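Local atomic coordinates of anaerobically-induced outer membrane porin OprE (Pseudomonas aeruginosa, PDB entry 4FRX), a protein that probably forms a channel through the bacterial outer membrane, as a beta-barrel porin of the OprD family. Residues R20-N25 / E425-V430. Numbering follows the deposited sequence.
Sequences RNFYIN and ENRLIV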
loop_
_atom_site.group_PDB
_atom_site.type_symbol
_atom_site.label_atom_id
_atom_site.label_comp_id
_atom_site.label_asym_id
_atom_site.label_seq_id
_atom_site.Cartn_x
_atom_site.Cartn_y
_atom_site.Cartn_z
ATOM N N ARG A 20 3.807 18.137 4.206
ATOM C CA ARG A 20 3.605 17.629 2.853
ATOM C C ARG A 20 2.722 18.559 2.043
ATOM O O ARG A 20 1.540 18.724 2.334
ATOM C CB ARG A 20 2.976 16.230 2.876
ATOM C CG ARG A 20 2.862 15.582 1.486
ATOM C CD ARG A 20 2.123 14.246 1.525
ATOM N NE ARG A 20 2.910 13.231 2.232
ATOM C CZ ARG A 20 2.460 12.016 2.540
ATOM N NH1 ARG A 20 1.231 11.661 2.197
ATOM N NH2 ARG A 20 3.239 11.155 3.191
ATOM N N ASN A 21 3.286 19.156 1.006
ATOM C CA ASN A 21 2.462 19.947 0.121
ATOM C C ASN A 21 2.142 19.088 -1.095
ATOM O O ASN A 21 3.049 18.682 -1.819
ATOM C CB ASN A 21 3.176 21.240 -0.268
ATOM C CG ASN A 21 2.274 22.193 -1.017
ATOM O OD1 ASN A 21 2.170 22.129 -2.234
ATOM N ND2 ASN A 21 1.607 23.082 -0.285
ATOM N N PHE A 22 0.856 18.798 -1.294
ATOM C CA PHE A 22 0.416 17.799 -2.270
ATOM C C PHE A 22 -0.553 18.353 -3.301
ATOM O O PHE A 22 -1.652 18.803 -2.974
ATOM C CB PHE A 22 -0.230 16.594 -1.563
ATOM C CG PHE A 22 -0.636 15.489 -2.496
ATOM C CD1 PHE A 22 0.280 14.509 -2.871
ATOM C CD2 PHE A 22 -1.925 15.429 -3.006
ATOM C CE1 PHE A 22 -0.087 13.492 -3.748
ATOM C CE2 PHE A 22 -2.299 14.422 -3.882
ATOM C CZ PHE A 22 -1.376 13.444 -4.251
ATOM N N TYR A 23 -0.135 18.298 -4.558
ATOM C CA TYR A 23 -0.958 18.758 -5.649
ATOM C C TYR A 23 -1.270 17.576 -6.573
ATOM O O TYR A 23 -0.379 16.807 -6.912
ATOM C CB TYR A 23 -0.213 19.847 -6.413
ATOM C CG TYR A 23 -0.916 20.248 -7.678
ATOM C CD1 TYR A 23 -1.959 21.167 -7.654
ATOM C CD2 TYR A 23 -0.547 19.700 -8.901
ATOM C CE1 TYR A 23 -2.610 21.529 -8.819
ATOM C CE2 TYR A 23 -1.189 20.055 -10.061
ATOM C CZ TYR A 23 -2.216 20.967 -10.017
ATOM O OH TYR A 23 -2.844 21.302 -11.188
ATOM N N ILE A 24 -2.526 17.423 -6.968
ATOM C CA ILE A 24 -2.860 16.406 -7.954
ATOM C C ILE A 24 -3.814 16.920 -9.033
ATOM O O ILE A 24 -4.777 17.645 -8.743
ATOM C CB ILE A 24 -3.408 15.099 -7.291
ATOM C CG1 ILE A 24 -3.663 14.015 -8.340
ATOM C CG2 ILE A 24 -4.687 15.357 -6.525
ATOM C CD1 ILE A 24 -3.992 12.661 -7.729
ATOM N N ASN A 25 -3.520 16.580 -10.287
ATOM C CA ASN A 25 -4.475 16.844 -11.353
ATOM C C ASN A 25 -4.717 15.601 -12.192
ATOM O O ASN A 25 -3.799 14.836 -12.466
ATOM C CB ASN A 25 -4.129 18.097 -12.195
ATOM C CG ASN A 25 -2.849 17.955 -13.017
ATOM O OD1 ASN A 25 -2.579 16.918 -13.622
ATOM N ND2 ASN A 25 -2.071 19.027 -13.067
ATOM N N GLU A 425 -2.558 11.574 -15.116
ATOM C CA GLU A 425 -2.481 12.101 -13.763
ATOM C C GLU A 425 -1.107 12.693 -13.499
ATOM O O GLU A 425 -0.082 12.114 -13.876
ATOM C CB GLU A 425 -2.802 10.983 -12.759
ATOM C CG GLU A 425 -2.834 11.392 -11.305
ATOM C CD GLU A 425 -3.037 10.201 -10.377
ATOM O OE1 GLU A 425 -4.153 9.640 -10.357
ATOM O OE2 GLU A 425 -2.079 9.820 -9.673
ATOM N N ASN A 426 -1.086 13.863 -12.865
ATOM C CA ASN A 426 0.148 14.456 -12.377
ATOM C C ASN A 426 0.057 14.641 -10.884
ATOM O O ASN A 426 -0.977 15.087 -10.380
ATOM C CB ASN A 426 0.411 15.821 -13.021
ATOM C CG ASN A 426 0.838 15.704 -14.470
ATOM O OD1 ASN A 426 1.949 15.263 -14.765
ATOM N ND2 ASN A 426 -0.052 16.086 -15.387
ATOM N N ARG A 427 1.132 14.290 -10.184
ATOM C CA ARG A 427 1.286 14.682 -8.792
ATOM C C ARG A 427 2.535 15.540 -8.627
ATOM O O ARG A 427 3.578 15.288 -9.235
ATOM C CB ARG A 427 1.377 13.470 -7.874
ATOM C CG ARG A 427 0.216 12.523 -7.979
ATOM C CD ARG A 427 0.409 11.362 -7.013
ATOM N NE ARG A 427 -0.417 10.219 -7.376
ATOM C CZ ARG A 427 -0.353 9.038 -6.771
ATOM N NH1 ARG A 427 0.499 8.851 -5.775
ATOM N NH2 ARG A 427 -1.135 8.044 -7.169
ATOM N N LEU A 428 2.411 16.568 -7.798
ATOM C CA LEU A 428 3.550 17.370 -7.397
ATOM C C LEU A 428 3.584 17.358 -5.885
ATOM O O LEU A 428 2.602 17.735 -5.233
ATOM C CB LEU A 428 3.397 18.801 -7.914
ATOM C CG LEU A 428 3.411 18.876 -9.442
ATOM C CD1 LEU A 428 3.130 20.290 -9.939
ATOM C CD2 LEU A 428 4.759 18.385 -9.967
ATOM N N ILE A 429 4.701 16.902 -5.328
ATOM C CA ILE A 429 4.807 16.753 -3.891
ATOM C C ILE A 429 6.073 17.419 -3.368
ATOM O O ILE A 429 7.181 17.121 -3.823
ATOM C CB ILE A 429 4.797 15.254 -3.439
ATOM C CG1 ILE A 429 3.661 14.467 -4.103
ATOM C CG2 ILE A 429 4.710 15.158 -1.914
ATOM C CD1 ILE A 429 4.121 13.535 -5.218
ATOM N N VAL A 430 5.898 18.325 -2.410
ATOM C CA VAL A 430 7.033 18.900 -1.691
ATOM C C VAL A 430 6.934 18.418 -0.256
ATOM O O VAL A 430 5.877 18.513 0.366
ATOM C CB VAL A 430 7.011 20.433 -1.754
ATOM C CG1 VAL A 430 8.199 21.039 -0.984
ATOM C CG2 VAL A 430 7.004 20.879 -3.206
HETATM O O HOH W 1 3.186 20.532 -4.314
#
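N21, Y23 and N25 pair in antiparallel fashion with V430, L428 and N426, joining the first and last long strands of the chain and so closing the porin's beta-barrel. Each of these hydrogen-bonded pairs makes two backbone bonds, such as Y23 N to L428 O at 2.9 Å.

On their face, L428 lies alongside the Y23 ring, carbon against carbon, CD1 3.9 Å from Y23 CD2. Next to them N426 ND2 donates to a lone pair of N25 OD1 at 3.2 Å, the amide planes 84° apart. With CG between backbone N and carbonyl carbon (chi1 67°), N25 brings OD1 to N426 while its ND2 donates to Y23 OH; an asparagine thus serves both neighbours.

R20, F22, I24, E425, R427 and I429 occupy the other face, probably the pore side, since D135, R137, L138 and Q330 lie against it. I429 CG1 (3.6 Å from F22 CD1) and the aliphatic CD of R427 pack on the F22 ring. Beyond that CD, the guanidinium forms a salt bridge within its own strand, NE and NH2 both meeting E425 OE2; I24 CD1 lends carbon to this carboxylate.

Strand 37-50 flanks 17-28, E39 hydrogen-bonding Y23 OH; strand 399-409 flanks 423-434, N404 and W402 hydrogen-bonding N426 OD1.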